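Local structure of oxidized polyvinyl alcohol hydrolase (Sphingopyxis, 3WLA) at residues V36-K41 against K74-G79; A59-L64 against D93-A98; S69-K74 against N291-N296. The protein hydrolyses beta-diketones such as 4,6-nonanedione and cleaves oxidized polyvinyl alcohol in the second step of polyvinyl alcohol degradation. All coordinates share one frame; numbering follows the deposited sequence.

In the fold
The three contacts gather around the 59-79 connection, which leads through helix 60-65 to strand 81-85 of the mixed alpha/beta-hydrolase sheet. Along the chain the segments run 36-41, 59-64, 69-74, 74-79, 93-98 and 291-296, so every pair of contacts interleaves. Contact 1 is centred about 17 Å from the centre of contact 2 and about 12 Å from that of contact 3, with about 16 Å between the latter two centres. V36 packs on L64, joining contacts 1 and 2. Contacts 1 and 3 share K74, while probable backbone bonds from N72 and A73 to N63 and L64 tie contact 3 to contact 2. All lie away from the proposed catalytic residues; contact 3 alone has a segment on the late helix 292-304.

Contact 1: residues V36-K41 against K74-G79; sequences VVVPPK and KLAEHG
V38, the last residue of strand 31-38, makes the first touch: its CG1 lies 3.8 Å from A76 CB. With chi1 at -170° this methyl stands anti to the backbone N, which aims it at the A76 methyl, while V38 O closes on the same CB. P39 takes part through its backbone, its carbonyl O 3.7 Å from A76 CB, and its ring packs on W149 and M81. A76 thus fits under the chain where the strand ends, its small methyl facing one methyl and two carbonyl oxygens.

In the alpha/beta-hydrolase sheet, strand 31-38 runs antiparallel to strand 81-85, with V38 backbone-bonded to V82, and segment 74-79 belongs to the connection that leads into that neighbour.

P40 comes closest by backbone, its CA 4.4 Å from A76 CA. The P40 CA is 3.5 Å from A76 O with an angle of 143° at the hydrogen, as expected of a CA-H...O contact. Its ring lies over the end of segment 74-79, P40 CB being 3.6 Å from G79 C. G79 has a phi of +97°, at which a side chain would press on the carbonyl O of H78, so the chain can leave this way because the residue is glycine.

K41 runs out alongside and bends at its last torsion, bringing NZ to 3.4 Å from E77 O in a weak hydrogen bond. The E77 carboxylate is not its partner, for K41 NZ and E77 OE1 stay 6.3 Å apart.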
loop_
_atom_site.group_PDB
_atom_site.type_symbol
_atom_site.label_atom_id
_atom_site.label_comp_id
_atom_site.label_asym_id
_atom_site.label_seq_id
_atom_site.Cartn_x
_atom_site.Cartn_y
_atom_site.Cartn_z
ATOM N N VAL A 36 15.127 4.424 1.741
ATOM C CA VAL A 36 16.105 3.633 2.470
ATOM C C VAL A 36 16.202 2.230 1.863
ATOM O O VAL A 36 15.206 1.552 1.684
ATOM C CB VAL A 36 15.713 3.608 3.965
ATOM C CG1 VAL A 36 16.683 2.810 4.784
ATOM C CG2 VAL A 36 15.671 5.045 4.502
ATOM N N VAL A 37 17.419 1.811 1.524
ATOM C CA VAL A 37 17.666 0.496 0.914
ATOM C C VAL A 37 18.291 -0.450 1.946
ATOM O O VAL A 37 19.285 -0.094 2.599
ATOM C CB VAL A 37 18.627 0.639 -0.306
ATOM C CG1 VAL A 37 18.988 -0.773 -0.894
ATOM C CG2 VAL A 37 17.935 1.466 -1.398
ATOM N N VAL A 38 17.665 -1.610 2.150
ATOM C CA VAL A 38 18.192 -2.630 3.105
ATOM C C VAL A 38 18.305 -3.898 2.282
ATOM O O VAL A 38 17.353 -4.658 2.172
ATOM C CB VAL A 38 17.224 -2.879 4.297
ATOM C CG1 VAL A 38 17.920 -3.744 5.370
ATOM C CG2 VAL A 38 16.805 -1.537 4.926
ATOM N N PRO A 39 19.474 -4.145 1.660
ATOM C CA PRO A 39 19.595 -5.362 0.846
ATOM C C PRO A 39 19.676 -6.655 1.634
ATOM O O PRO A 39 20.019 -6.666 2.797
ATOM C CB PRO A 39 20.857 -5.102 0.029
ATOM C CG PRO A 39 21.752 -4.442 1.022
ATOM C CD PRO A 39 20.767 -3.453 1.771
ATOM N N PRO A 40 19.318 -7.783 1.008
ATOM C CA PRO A 40 19.379 -9.098 1.688
ATOM C C PRO A 40 20.869 -9.512 1.686
ATOM O O PRO A 40 21.658 -8.943 0.901
ATOM C CB PRO A 40 18.542 -9.967 0.771
ATOM C CG PRO A 40 18.861 -9.392 -0.588
ATOM C CD PRO A 40 18.820 -7.905 -0.373
ATOM N N LYS A 41 21.284 -10.448 2.538
ATOM C CA LYS A 41 22.702 -10.864 2.497
ATOM C C LYS A 41 23.101 -11.534 1.159
ATOM O O LYS A 41 24.222 -11.372 0.712
ATOM C CB LYS A 41 23.078 -11.769 3.687
ATOM C CG LYS A 41 22.208 -13.010 3.957
ATOM C CD LYS A 41 22.763 -13.820 5.183
ATOM C CE LYS A 41 21.673 -14.656 5.933
ATOM N NZ LYS A 41 20.789 -13.840 6.879
ATOM N N LYS A 74 13.660 -6.373 9.045
ATOM C CA LYS A 74 13.919 -7.761 9.397
ATOM C C LYS A 74 13.716 -8.709 8.199
ATOM O O LYS A 74 14.372 -9.764 8.117
ATOM C CB LYS A 74 13.026 -8.144 10.570
ATOM C CG LYS A 74 13.169 -9.565 11.117
ATOM C CD LYS A 74 14.437 -9.775 11.900
ATOM C CE LYS A 74 14.444 -11.195 12.514
ATOM N NZ LYS A 74 13.134 -11.497 13.177
ATOM N N LEU A 75 12.858 -8.315 7.261
ATOM C CA LEU A 75 12.616 -9.158 6.111
ATOM C C LEU A 75 13.903 -9.355 5.273
ATOM O O LEU A 75 14.034 -10.342 4.565
ATOM C CB LEU A 75 11.501 -8.595 5.250
ATOM C CG LEU A 75 10.036 -8.816 5.648
ATOM C CD1 LEU A 75 9.820 -10.294 5.959
ATOM C CD2 LEU A 75 9.638 -7.961 6.801
ATOM N N ALA A 76 14.845 -8.416 5.351
ATOM C CA ALA A 76 16.085 -8.569 4.618
ATOM C C ALA A 76 16.876 -9.781 5.165
ATOM O O ALA A 76 17.719 -10.308 4.471
ATOM C CB ALA A 76 16.928 -7.333 4.737
ATOM N N GLU A 77 16.602 -10.196 6.401
ATOM C CA GLU A 77 17.284 -11.352 6.967
ATOM C C GLU A 77 16.765 -12.659 6.337
ATOM O O GLU A 77 17.401 -13.710 6.474
ATOM C CB GLU A 77 17.078 -11.389 8.482
ATOM C CG GLU A 77 17.881 -10.369 9.203
ATOM C CD GLU A 77 17.615 -10.328 10.714
ATOM O OE1 GLU A 77 17.104 -11.315 11.308
ATOM O OE2 GLU A 77 17.951 -9.284 11.330
ATOM N N HIS A 78 15.649 -12.570 5.612
ATOM C CA HIS A 78 15.019 -13.727 5.001
ATOM C C HIS A 78 15.043 -13.711 3.465
ATOM O O HIS A 78 14.238 -14.372 2.805
ATOM C CB HIS A 78 13.581 -13.838 5.486
ATOM C CG HIS A 78 13.460 -13.985 6.968
ATOM N ND1 HIS A 78 13.527 -15.205 7.602
ATOM C CD2 HIS A 78 13.361 -13.059 7.951
ATOM C CE1 HIS A 78 13.491 -15.023 8.911
ATOM N NE2 HIS A 78 13.391 -13.726 9.151
ATOM N N GLY A 79 15.946 -12.918 2.908
ATOM C CA GLY A 79 16.128 -12.895 1.482
ATOM C C GLY A 79 15.447 -11.818 0.692
ATOM O O GLY A 79 15.595 -11.766 -0.519
#

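Contact 2: residues A59-L64 against D93-A98; sequences ATNWNL and DPNLGA
The two backbones come nearest at A59 and G97, whose CA atoms are 3.9 Å apart, and at T60 and P94, with CA atoms 5.0 Å apart. A59 is the N-cap of helix 60-65, and it meets a type I beta turn, D93 to L96, in the loop after strand 81-85, tying the helix start to that loop. The turn's first residue also forms an Asx turn, D93 OD1 accepting from N95 N. A59 has no polar side-chain group; N61 N, in the first helical turn, donates to P94 O at 2.9 Å with an N-H...O angle of 170°. T60 N, though close to P94 O, is badly angled for it and bonds weakly to a water that also donates to D93 O and L96 O.

A chi1 of -82° sets N61 CG beside its own backbone N, so amide and N-H work on neighbouring residues of the turn. Its ND2 lies alongside the P94 ring and donates to N95 OD1 at 2.9 Å; this acceptor lies near the N61 amide plane, yet the donor stands above the N95 carbonyl plane, the amides being turned 62° apart. The A59 methyl presses on the turn, CB 3.3 Å from P94 O, and A59 CA reaches L96 O in a CA-H...O contact. W62 joins through a second water, which accepts from NE1 at 3.3 Å and donates to N95 O at 2.6 Å.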
loop_
_atom_site.group_PDB
_atom_site.type_symbol
_atom_site.label_atom_id
_atom_site.label_comp_id
_atom_site.label_asym_id
_atom_site.label_seq_id
_atom_site.Cartn_x
_atom_site.Cartn_y
_atom_site.Cartn_z
ATOM N N ALA A 59 7.709 7.573 11.279
ATOM C CA ALA A 59 8.862 7.896 10.415
ATOM C C ALA A 59 9.232 6.649 9.618
ATOM O O ALA A 59 9.076 5.537 10.153
ATOM C CB ALA A 59 10.107 8.269 11.302
ATOM N N THR A 60 9.798 6.838 8.424
ATOM C CA THR A 60 10.248 5.701 7.604
ATOM C C THR A 60 11.209 4.794 8.385
ATOM O O THR A 60 11.097 3.537 8.331
ATOM C CB THR A 60 10.889 6.190 6.298
ATOM O OG1 THR A 60 9.849 6.731 5.466
ATOM C CG2 THR A 60 11.639 5.024 5.493
ATOM N N ASN A 61 12.136 5.390 9.122
ATOM C CA ASN A 61 13.064 4.562 9.885
ATOM C C ASN A 61 12.375 3.756 11.010
ATOM O O ASN A 61 12.857 2.691 11.358
ATOM C CB ASN A 61 14.205 5.399 10.441
ATOM C CG ASN A 61 15.280 5.638 9.414
ATOM O OD1 ASN A 61 15.331 4.983 8.371
ATOM N ND2 ASN A 61 16.173 6.587 9.715
ATOM N N TRP A 62 11.288 4.268 11.581
ATOM C CA TRP A 62 10.575 3.498 12.583
ATOM C C TRP A 62 10.003 2.249 11.936
ATOM O O TRP A 62 10.143 1.177 12.482
ATOM C CB TRP A 62 9.411 4.254 13.199
ATOM C CG TRP A 62 9.784 5.547 13.847
ATOM C CD1 TRP A 62 11.041 6.087 13.966
ATOM C CD2 TRP A 62 8.878 6.489 14.403
ATOM N NE1 TRP A 62 10.957 7.320 14.562
ATOM C CE2 TRP A 62 9.637 7.593 14.838
ATOM C CE3 TRP A 62 7.481 6.512 14.584
ATOM C CZ2 TRP A 62 9.048 8.709 15.437
ATOM C CZ3 TRP A 62 6.883 7.636 15.199
ATOM C CH2 TRP A 62 7.670 8.714 15.612
ATOM N N ASN A 63 9.329 2.410 10.803
ATOM C CA ASN A 63 8.745 1.287 10.123
ATOM C C ASN A 63 9.804 0.206 9.828
ATOM O O ASN A 63 9.508 -0.973 9.885
ATOM C CB ASN A 63 8.087 1.805 8.849
ATOM C CG ASN A 63 7.530 0.710 7.977
ATOM O OD1 ASN A 63 8.278 0.073 7.232
ATOM N ND2 ASN A 63 6.200 0.505 8.038
ATOM N N LEU A 64 11.020 0.612 9.502
ATOM C CA LEU A 64 12.094 -0.315 9.209
ATOM C C LEU A 64 12.758 -0.912 10.430
ATOM O O LEU A 64 13.167 -2.096 10.403
ATOM C CB LEU A 64 13.220 0.383 8.428
ATOM C CG LEU A 64 12.892 0.740 6.993
ATOM C CD1 LEU A 64 14.071 1.501 6.344
ATOM C CD2 LEU A 64 12.653 -0.564 6.250
ATOM N N ASP A 93 13.741 13.507 5.043
ATOM C CA ASP A 93 14.143 13.121 6.397
ATOM C C ASP A 93 13.470 11.760 6.793
ATOM O O ASP A 93 12.271 11.724 7.043
ATOM C CB ASP A 93 13.674 14.191 7.386
ATOM C CG ASP A 93 14.185 13.938 8.794
ATOM O OD1 ASP A 93 14.615 12.809 9.143
ATOM O OD2 ASP A 93 14.176 14.869 9.597
ATOM N N PRO A 94 14.235 10.661 6.903
ATOM C CA PRO A 94 13.627 9.360 7.261
ATOM C C PRO A 94 13.257 9.200 8.701
ATOM O O PRO A 94 12.606 8.232 9.086
ATOM C CB PRO A 94 14.670 8.339 6.813
ATOM C CG PRO A 94 16.013 9.083 7.100
ATOM C CD PRO A 94 15.704 10.552 6.732
ATOM N N ASN A 95 13.701 10.148 9.512
ATOM C CA ASN A 95 13.400 10.170 10.929
ATOM C C ASN A 95 12.215 11.080 11.282
ATOM O O ASN A 95 11.855 11.200 12.446
ATOM C CB ASN A 95 14.681 10.598 11.685
ATOM C CG ASN A 95 15.745 9.523 11.577
ATOM O OD1 ASN A 95 15.451 8.370 11.864
ATOM N ND2 ASN A 95 16.936 9.866 11.115
ATOM N N LEU A 96 11.638 11.740 10.288
ATOM C CA LEU A 96 10.508 12.608 10.550
ATOM C C LEU A 96 9.232 11.733 10.612
ATOM O O LEU A 96 8.900 11.041 9.647
ATOM C CB LEU A 96 10.323 13.639 9.435
ATOM C CG LEU A 96 9.073 14.465 9.773
ATOM C CD1 LEU A 96 9.443 15.524 10.872
ATOM C CD2 LEU A 96 8.559 15.134 8.526
ATOM N N GLY A 97 8.540 11.853 11.726
ATOM C CA GLY A 97 7.321 11.097 12.000
ATOM C C GLY A 97 6.071 11.735 11.388
ATOM O O GLY A 97 5.511 11.246 10.406
ATOM N N ALA A 98 5.632 12.839 11.959
ATOM C CA ALA A 98 4.447 13.484 11.437
ATOM C C ALA A 98 4.761 14.820 10.728
ATOM O O ALA A 98 4.699 14.889 9.503
ATOM C CB ALA A 98 3.415 13.669 12.576
HETATM O O HOH W 1 10.015 10.037 7.564
HETATM O O HOH W 2 12.516 10.165 14.768
#

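Contact 3: residues S69-K74 against N291-N296; sequences SGNNAK and NTDAFN
D293, in the first turn of helix 292-304, buries the most surface here and engages the loop between helix 60-65 and strand 81-85, far earlier in the chain, with both carboxylate oxygens. N71 ND2 donates to D293 OD1 at 3.1 Å with an N-H...O angle of 158°, arriving on the syn side somewhat out of the carboxylate plane. A chi1 of -167° turns the N71 amide away from its own N-H and extends it across to the helix. The K74 side chain crosses that of D293 at about a right angle, and its NZ reaches D293 OD2 at 3.3 Å, a long and weak salt bridge.

N296, one turn on, meets G70: its ND2 is 2.9 Å from G70 O, but the bond is weak because of its 123° angle at the hydrogen. N296 OD1 takes W287 NE1. A CB on G70 would strike N72 ND2 and the carbonyl O of S69, so glycine allows this backbone conformation. T292 CG2 packs on G70 O, while T292 OG1 bonds to P288 O. One water donates to N71 O and D293 OD1 and accepts from N296 ND2.

Were D293 an alanine, K74 NZ and N71 ND2 would probably lose their acceptor here, and the water one of its anchors. Since amide, ammonium and water all donate to this carboxylate near a helix N-terminus, it is likely to stay ionised, and the joint is predominantly polar.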
loop_
_atom_site.group_PDB
_atom_site.type_symbol
_atom_site.label_atom_id
_atom_site.label_comp_id
_atom_site.label_asym_id
_atom_site.label_seq_id
_atom_site.Cartn_x
_atom_site.Cartn_y
_atom_site.Cartn_z
ATOM N N SER A 69 6.493 -0.236 15.159
ATOM C CA SER A 69 6.086 0.297 13.873
ATOM C C SER A 69 6.251 -0.696 12.736
ATOM O O SER A 69 6.094 -0.328 11.571
ATOM C CB SER A 69 6.850 1.588 13.589
ATOM O OG SER A 69 6.394 2.601 14.507
ATOM N N GLY A 70 6.599 -1.946 13.060
ATOM C CA GLY A 70 6.678 -2.961 12.011
ATOM C C GLY A 70 7.973 -3.741 11.886
ATOM O O GLY A 70 7.953 -4.871 11.467
ATOM N N ASN A 71 9.106 -3.126 12.194
ATOM C CA ASN A 71 10.415 -3.810 12.087
ATOM C C ASN A 71 10.554 -4.471 10.705
ATOM O O ASN A 71 11.008 -5.644 10.577
ATOM C CB ASN A 71 10.527 -4.831 13.242
ATOM C CG ASN A 71 11.958 -5.370 13.441
ATOM O OD1 ASN A 71 12.948 -4.657 13.228
ATOM N ND2 ASN A 71 12.062 -6.652 13.844
ATOM N N ASN A 72 10.202 -3.709 9.667
ATOM C CA ASN A 72 10.243 -4.239 8.306
ATOM C C ASN A 72 11.647 -4.560 7.774
ATOM O O ASN A 72 11.775 -5.387 6.884
ATOM C CB ASN A 72 9.485 -3.317 7.352
ATOM C CG ASN A 72 7.990 -3.544 7.435
ATOM O OD1 ASN A 72 7.500 -4.543 6.901
ATOM N ND2 ASN A 72 7.255 -2.655 8.114
ATOM N N ALA A 73 12.698 -3.966 8.342
ATOM C CA ALA A 73 14.039 -4.282 7.867
ATOM C C ALA A 73 14.371 -5.761 8.115
ATOM O O ALA A 73 15.270 -6.325 7.506
ATOM C CB ALA A 73 15.127 -3.373 8.587
ATOM N N LYS A 74 13.660 -6.373 9.045
ATOM C CA LYS A 74 13.919 -7.761 9.397
ATOM C C LYS A 74 13.716 -8.709 8.199
ATOM O O LYS A 74 14.372 -9.764 8.117
ATOM C CB LYS A 74 13.026 -8.144 10.570
ATOM C CG LYS A 74 13.169 -9.565 11.117
ATOM C CD LYS A 74 14.437 -9.775 11.900
ATOM C CE LYS A 74 14.444 -11.195 12.514
ATOM N NZ LYS A 74 13.134 -11.497 13.177
ATOM N N ASN A 291 2.482 -11.075 17.104
ATOM C CA ASN A 291 3.421 -11.906 16.333
ATOM C C ASN A 291 3.921 -11.164 15.104
ATOM O O ASN A 291 3.958 -11.699 13.970
ATOM C CB ASN A 291 2.726 -13.200 15.931
ATOM C CG ASN A 291 2.434 -14.056 17.140
ATOM O OD1 ASN A 291 3.299 -14.181 18.009
ATOM N ND2 ASN A 291 1.231 -14.619 17.227
ATOM N N THR A 292 4.319 -9.921 15.339
ATOM C CA THR A 292 4.682 -9.047 14.218
ATOM C C THR A 292 5.631 -9.612 13.200
ATOM O O THR A 292 5.332 -9.635 11.986
ATOM C CB THR A 292 5.217 -7.683 14.735
ATOM O OG1 THR A 292 4.174 -7.039 15.473
ATOM C CG2 THR A 292 5.641 -6.784 13.560
ATOM N N ASP A 293 6.778 -10.056 13.678
ATOM C CA ASP A 293 7.799 -10.551 12.791
ATOM C C ASP A 293 7.298 -11.750 12.013
ATOM O O ASP A 293 7.491 -11.850 10.815
ATOM C CB ASP A 293 9.048 -10.905 13.596
ATOM C CG ASP A 293 9.872 -9.652 14.021
ATOM O OD1 ASP A 293 9.602 -8.533 13.562
ATOM O OD2 ASP A 293 10.792 -9.796 14.829
ATOM N N ALA A 294 6.601 -12.644 12.698
ATOM C CA ALA A 294 6.106 -13.837 12.052
ATOM C C ALA A 294 5.048 -13.493 11.000
ATOM O O ALA A 294 5.041 -14.077 9.922
ATOM C CB ALA A 294 5.522 -14.773 13.105
ATOM N N PHE A 295 4.152 -12.558 11.330
ATOM C CA PHE A 295 3.119 -12.147 10.400
ATOM C C PHE A 295 3.717 -11.534 9.129
ATOM O O PHE A 295 3.331 -11.908 7.984
ATOM C CB PHE A 295 2.173 -11.124 11.022
ATOM C CG PHE A 295 1.164 -10.617 10.045
ATOM C CD1 PHE A 295 0.118 -11.432 9.627
ATOM C CD2 PHE A 295 1.347 -9.392 9.403
ATOM C CE1 PHE A 295 -0.736 -11.049 8.569
ATOM C CE2 PHE A 295 0.519 -8.994 8.354
ATOM C CZ PHE A 295 -0.520 -9.805 7.925
ATOM N N ASN A 296 4.651 -10.609 9.314
ATOM C CA ASN A 296 5.271 -9.967 8.173
ATOM C C ASN A 296 5.904 -11.009 7.237
ATOM O O ASN A 296 5.732 -10.944 6.024
ATOM C CB ASN A 296 6.373 -9.001 8.598
ATOM C CG ASN A 296 5.846 -7.742 9.323
ATOM O OD1 ASN A 296 4.686 -7.369 9.231
ATOM N ND2 ASN A 296 6.736 -7.100 10.047
HETATM O O HOH W 3 9.558 -8.020 10.786
#